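Local coordinates for cortical-lytic enzyme (Bacillus cereus, PDB 4S3J), which acts as an N-acetylglucosaminidase on spore cortex peptidoglycan during germination, probably cleaving partially degraded material and recognising muramic acid delta-lactam, at residues T101-P113 / M397-I410. Residues are numbered along the deposited sequence; the frame is centred on the assembly and turned at random.
Sequences TKRSVESIAYLQP and MKEQGIGGISYWKI
Lys409 NZ donates to Gln112 OE1 at 2.9 Å, meeting an amide lone pair in the carbonyl plane, and one water links the same amine to Gln112 O. This pair sits at the C-terminal end of the parallel ladder between strands 104-111 and 404-408, the first and last strands of the family 18 TIM barrel, so their pairing closes the barrel. Six backbone bonds join the two segments, from Glu106 N to Gly403 O at 3.2 Å through to Ile410 N to Tyr110 O at 2.9 Å, the last formed beyond the cis peptide between Trp408 and Lys409. Arg103 NH2 adds a weak bond to Ile402 O. A non-proline cis peptide following a tryptophan at the C-terminal end of the last barrel strand is familiar in family 18 enzymes, and the Trp408 side chain lies about 8 Å from that of Glu220, the probable proton donor. With CG opposite the backbone N (chi1 -171°), the indole reaches across Tyr110, bringing CE3 within 3.5 Å of Tyr110 CB, the ring planes inclined at 38°. The Gln112 amide stands steeply to the indole near CZ2. Inside the barrel, Ile108, Tyr110 and Ser406 pack with Val280; on the outer face Ala109 CB touches Ile410 CG1, and Ile410 also packs on helix 120-129. At the other end, the Val105 and Met397 side chains cross at about a right angle. Within the barrel, Ser406 OG lies at the edge of the Tyr110 ring, 3.2 Å from Tyr110 CE1.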
loop_
_atom_site.group_PDB
_atom_site.type_symbol
_atom_site.label_atom_id
_atom_site.label_comp_id
_atom_site.label_asym_id
_atom_site.label_seq_id
_atom_site.Cartn_x
_atom_site.Cartn_y
_atom_site.Cartn_z
ATOM N N THR A 101 9.934 20.121 5.914
ATOM C CA THR A 101 8.989 19.894 7.010
ATOM C C THR A 101 8.019 18.768 6.638
ATOM O O THR A 101 7.215 18.901 5.711
ATOM C CB THR A 101 8.211 21.167 7.352
ATOM O OG1 THR A 101 7.387 21.533 6.242
ATOM C CG2 THR A 101 9.173 22.302 7.659
ATOM N N LYS A 102 8.034 17.723 7.453
ATOM C CA LYS A 102 7.212 16.525 7.243
ATOM C C LYS A 102 5.786 16.750 7.641
ATOM O O LYS A 102 5.524 17.401 8.649
ATOM C CB LYS A 102 7.755 15.354 8.066
ATOM C CG LYS A 102 9.074 14.831 7.630
ATOM C CD LYS A 102 9.724 13.960 8.698
ATOM C CE LYS A 102 9.028 12.685 8.989
ATOM N NZ LYS A 102 9.904 11.839 9.854
ATOM N N ARG A 103 4.870 16.343 6.768
ATOM C CA ARG A 103 3.452 16.259 7.133
ATOM C C ARG A 103 3.159 14.891 7.737
ATOM O O ARG A 103 3.956 13.941 7.602
ATOM C CB ARG A 103 2.546 16.550 5.934
ATOM C CG ARG A 103 2.732 15.691 4.707
ATOM C CD ARG A 103 1.859 16.220 3.578
ATOM N NE ARG A 103 0.666 15.497 3.108
ATOM C CZ ARG A 103 -0.091 14.613 3.758
ATOM N NH1 ARG A 103 0.144 14.224 5.005
ATOM N NH2 ARG A 103 -1.137 14.110 3.112
ATOM N N SER A 104 2.048 14.829 8.470
ATOM C CA SER A 104 1.579 13.607 9.107
ATOM C C SER A 104 0.897 12.720 8.087
ATOM O O SER A 104 0.386 13.201 7.073
ATOM C CB SER A 104 0.600 13.914 10.248
ATOM O OG SER A 104 1.269 14.526 11.332
ATOM N N VAL A 105 0.890 11.428 8.372
ATOM C CA VAL A 105 0.180 10.451 7.544
ATOM C C VAL A 105 -0.440 9.389 8.448
ATOM O O VAL A 105 0.077 9.096 9.529
ATOM C CB VAL A 105 1.143 9.798 6.498
ATOM C CG1 VAL A 105 2.091 8.788 7.145
ATOM C CG2 VAL A 105 0.372 9.149 5.379
ATOM N N GLU A 106 -1.551 8.807 8.015
ATOM C CA GLU A 106 -2.062 7.598 8.644
ATOM C C GLU A 106 -1.754 6.436 7.719
ATOM O O GLU A 106 -1.898 6.558 6.504
ATOM C CB GLU A 106 -3.563 7.694 8.944
ATOM C CG GLU A 106 -3.862 8.787 9.966
ATOM C CD GLU A 106 -5.244 8.729 10.592
ATOM O OE1 GLU A 106 -6.013 7.808 10.293
ATOM O OE2 GLU A 106 -5.543 9.610 11.422
ATOM N N SER A 107 -1.293 5.336 8.304
ATOM C CA SER A 107 -0.911 4.144 7.559
ATOM C C SER A 107 -1.714 2.956 8.056
ATOM O O SER A 107 -1.928 2.819 9.251
ATOM C CB SER A 107 0.590 3.881 7.720
ATOM O OG SER A 107 0.903 3.757 9.095
ATOM N N ILE A 108 -2.122 2.090 7.129
ATOM C CA ILE A 108 -2.791 0.840 7.436
ATOM C C ILE A 108 -2.024 -0.286 6.778
ATOM O O ILE A 108 -1.476 -0.083 5.698
ATOM C CB ILE A 108 -4.234 0.787 6.906
ATOM C CG1 ILE A 108 -5.043 1.979 7.426
ATOM C CG2 ILE A 108 -4.887 -0.558 7.255
ATOM C CD1 ILE A 108 -6.298 2.201 6.630
ATOM N N ALA A 109 -1.948 -1.444 7.419
ATOM C CA ALA A 109 -1.523 -2.660 6.719
ATOM C C ALA A 109 -2.460 -3.818 7.028
ATOM O O ALA A 109 -2.873 -4.003 8.171
ATOM C CB ALA A 109 -0.110 -3.037 7.084
ATOM N N TYR A 110 -2.760 -4.611 6.002
ATOM C CA TYR A 110 -3.611 -5.778 6.120
ATOM C C TYR A 110 -2.796 -7.037 6.336
ATOM O O TYR A 110 -1.725 -7.187 5.755
ATOM C CB TYR A 110 -4.474 -5.943 4.858
ATOM C CG TYR A 110 -5.666 -5.006 4.827
ATOM C CD1 TYR A 110 -5.532 -3.672 4.475
ATOM C CD2 TYR A 110 -6.936 -5.466 5.182
ATOM C CE1 TYR A 110 -6.632 -2.812 4.465
ATOM C CE2 TYR A 110 -8.037 -4.605 5.176
ATOM C CZ TYR A 110 -7.873 -3.276 4.814
ATOM O OH TYR A 110 -8.936 -2.378 4.809
ATOM N N LEU A 111 -3.330 -7.944 7.154
ATOM C CA LEU A 111 -2.756 -9.260 7.422
ATOM C C LEU A 111 -3.768 -10.296 7.005
ATOM O O LEU A 111 -4.904 -10.249 7.479
ATOM C CB LEU A 111 -2.429 -9.422 8.914
ATOM C CG LEU A 111 -2.009 -10.794 9.432
ATOM C CD1 LEU A 111 -0.639 -11.168 8.873
ATOM C CD2 LEU A 111 -1.996 -10.859 10.960
ATOM N N GLN A 112 -3.378 -11.225 6.139
ATOM C CA GLN A 112 -4.281 -12.259 5.656
ATOM C C GLN A 112 -3.575 -13.597 5.644
ATOM O O GLN A 112 -2.993 -13.963 4.629
ATOM C CB GLN A 112 -4.782 -11.932 4.248
ATOM C CG GLN A 112 -5.760 -12.976 3.717
ATOM C CD GLN A 112 -5.935 -12.933 2.210
ATOM O OE1 GLN A 112 -4.966 -12.817 1.454
ATOM N NE2 GLN A 112 -7.184 -13.011 1.767
ATOM N N PRO A 113 -3.641 -14.343 6.750
ATOM C CA PRO A 113 -2.964 -15.647 6.769
ATOM C C PRO A 113 -3.681 -16.698 5.928
ATOM O O PRO A 113 -4.875 -16.549 5.646
ATOM C CB PRO A 113 -2.971 -16.028 8.258
ATOM C CG PRO A 113 -3.274 -14.768 8.986
ATOM C CD PRO A 113 -4.171 -13.996 8.075
ATOM N N MET A 397 0.551 11.481 -2.905
ATOM C CA MET A 397 -0.251 11.684 -1.696
ATOM C C MET A 397 -0.097 13.118 -1.218
ATOM O O MET A 397 -1.076 13.767 -0.850
ATOM C CB MET A 397 0.168 10.722 -0.589
ATOM C CG MET A 397 -0.129 9.249 -0.895
ATOM S SD MET A 397 0.661 8.138 0.303
ATOM C CE MET A 397 -0.028 8.757 1.846
ATOM N N LYS A 398 1.131 13.602 -1.238
ATOM C CA LYS A 398 1.405 14.973 -0.819
ATOM C C LYS A 398 0.691 15.979 -1.713
ATOM O O LYS A 398 0.058 16.925 -1.213
ATOM C CB LYS A 398 2.919 15.248 -0.832
ATOM C CG LYS A 398 3.706 14.393 0.154
ATOM C CD LYS A 398 5.195 14.593 0.008
ATOM C CE LYS A 398 5.998 13.463 0.691
ATOM N NZ LYS A 398 7.473 13.790 0.666
ATOM N N GLU A 399 0.802 15.790 -3.024
ATOM C CA GLU A 399 0.194 16.709 -3.974
ATOM C C GLU A 399 -1.316 16.748 -3.804
ATOM O O GLU A 399 -1.918 17.815 -3.855
ATOM C CB GLU A 399 0.537 16.313 -5.407
ATOM C CG GLU A 399 2.000 16.450 -5.779
ATOM C CD GLU A 399 2.310 15.791 -7.113
ATOM O OE1 GLU A 399 1.655 14.782 -7.448
ATOM O OE2 GLU A 399 3.206 16.269 -7.830
ATOM N N GLN A 400 -1.921 15.578 -3.605
ATOM C CA GLN A 400 -3.382 15.464 -3.542
ATOM C C GLN A 400 -3.934 15.758 -2.151
ATOM O O GLN A 400 -5.139 15.979 -1.994
ATOM C CB GLN A 400 -3.818 14.069 -3.996
ATOM C CG GLN A 400 -3.516 13.789 -5.448
ATOM C CD GLN A 400 -4.329 14.665 -6.380
ATOM O OE1 GLN A 400 -5.495 14.956 -6.113
ATOM N NE2 GLN A 400 -3.714 15.104 -7.467
ATOM N N GLY A 401 -3.067 15.777 -1.143
ATOM C CA GLY A 401 -3.480 16.119 0.205
ATOM C C GLY A 401 -4.396 15.102 0.880
ATOM O O GLY A 401 -5.238 15.469 1.690
ATOM N N ILE A 402 -4.245 13.820 0.567
ATOM C CA ILE A 402 -5.149 12.819 1.133
ATOM C C ILE A 402 -4.665 12.323 2.505
ATOM O O ILE A 402 -3.582 12.671 2.959
ATOM C CB ILE A 402 -5.332 11.651 0.185
ATOM C CG1 ILE A 402 -3.986 11.018 -0.122
ATOM C CG2 ILE A 402 -5.987 12.111 -1.126
ATOM C CD1 ILE A 402 -4.141 9.618 -0.689
ATOM N N GLY A 403 -5.501 11.550 3.187
ATOM C CA GLY A 403 -5.235 11.194 4.566
ATOM C C GLY A 403 -4.136 10.185 4.812
ATOM O O GLY A 403 -3.429 10.260 5.819
ATOM N N GLY A 404 -3.997 9.209 3.926
ATOM C CA GLY A 404 -3.086 8.135 4.225
ATOM C C GLY A 404 -2.961 7.086 3.151
ATOM O O GLY A 404 -3.347 7.293 2.003
ATOM N N ILE A 405 -2.371 5.962 3.548
ATOM C CA ILE A 405 -2.037 4.875 2.643
ATOM C C ILE A 405 -2.378 3.547 3.333
ATOM O O ILE A 405 -2.191 3.393 4.539
ATOM C CB ILE A 405 -0.530 4.951 2.233
ATOM C CG1 ILE A 405 -0.160 3.867 1.220
ATOM C CG2 ILE A 405 0.363 4.857 3.443
ATOM C CD1 ILE A 405 1.194 4.114 0.591
ATOM N N SER A 406 -2.896 2.594 2.561
ATOM C CA SER A 406 -3.290 1.297 3.069
ATOM C C SER A 406 -2.613 0.190 2.277
ATOM O O SER A 406 -2.841 0.051 1.085
ATOM C CB SER A 406 -4.821 1.159 3.000
ATOM O OG SER A 406 -5.257 -0.103 3.457
ATOM N N TYR A 407 -1.795 -0.600 2.959
ATOM C CA TYR A 407 -0.960 -1.602 2.297
ATOM C C TYR A 407 -1.568 -3.004 2.278
ATOM O O TYR A 407 -1.935 -3.537 3.324
ATOM C CB TYR A 407 0.372 -1.671 2.995
ATOM C CG TYR A 407 1.279 -0.480 2.808
ATOM C CD1 TYR A 407 1.999 -0.304 1.616
ATOM C CD2 TYR A 407 1.465 0.446 3.815
ATOM C CE1 TYR A 407 2.868 0.774 1.455
ATOM C CE2 TYR A 407 2.345 1.535 3.661
ATOM C CZ TYR A 407 3.038 1.692 2.479
ATOM O OH TYR A 407 3.938 2.736 2.288
ATOM N N TRP A 408 -1.614 -3.614 1.091
ATOM C CA TRP A 408 -1.952 -5.030 0.920
ATOM C C TRP A 408 -0.697 -5.742 0.393
ATOM O O TRP A 408 -0.325 -5.528 -0.770
ATOM C CB TRP A 408 -3.103 -5.234 -0.065
ATOM C CG TRP A 408 -3.579 -6.669 -0.073
ATOM C CD1 TRP A 408 -3.048 -7.708 -0.775
ATOM C CD2 TRP A 408 -4.654 -7.214 0.689
ATOM N NE1 TRP A 408 -3.739 -8.870 -0.511
ATOM C CE2 TRP A 408 -4.722 -8.590 0.395
ATOM C CE3 TRP A 408 -5.563 -6.676 1.601
ATOM C CZ2 TRP A 408 -5.668 -9.435 0.967
ATOM C CZ3 TRP A 408 -6.501 -7.521 2.170
ATOM C CH2 TRP A 408 -6.540 -8.881 1.854
ATOM N N LYS A 409 -0.024 -6.580 1.178
ATOM C CA LYS A 409 -0.365 -7.000 2.536
ATOM C C LYS A 409 0.932 -7.395 3.233
ATOM O O LYS A 409 1.973 -7.541 2.585
ATOM C CB LYS A 409 -1.346 -8.191 2.540
ATOM C CG LYS A 409 -0.820 -9.423 1.787
ATOM C CD LYS A 409 -1.743 -10.648 1.985
ATOM C CE LYS A 409 -1.303 -11.812 1.122
ATOM N NZ LYS A 409 -2.081 -13.062 1.404
ATOM N N ILE A 410 0.861 -7.588 4.543
ATOM C CA ILE A 410 1.985 -8.064 5.342
ATOM C C ILE A 410 2.418 -9.443 4.844
ATOM O O ILE A 410 1.592 -10.272 4.486
ATOM C CB ILE A 410 1.585 -8.089 6.840
ATOM C CG1 ILE A 410 1.362 -6.662 7.340
ATOM C CG2 ILE A 410 2.648 -8.813 7.700
ATOM C CD1 ILE A 410 0.672 -6.577 8.687
HETATM O O HOH W 1 -0.466 16.942 1.381
HETATM O O HOH W 2 -0.689 -11.528 5.108
HETATM O O HOH W 3 -0.115 -13.715 3.521
#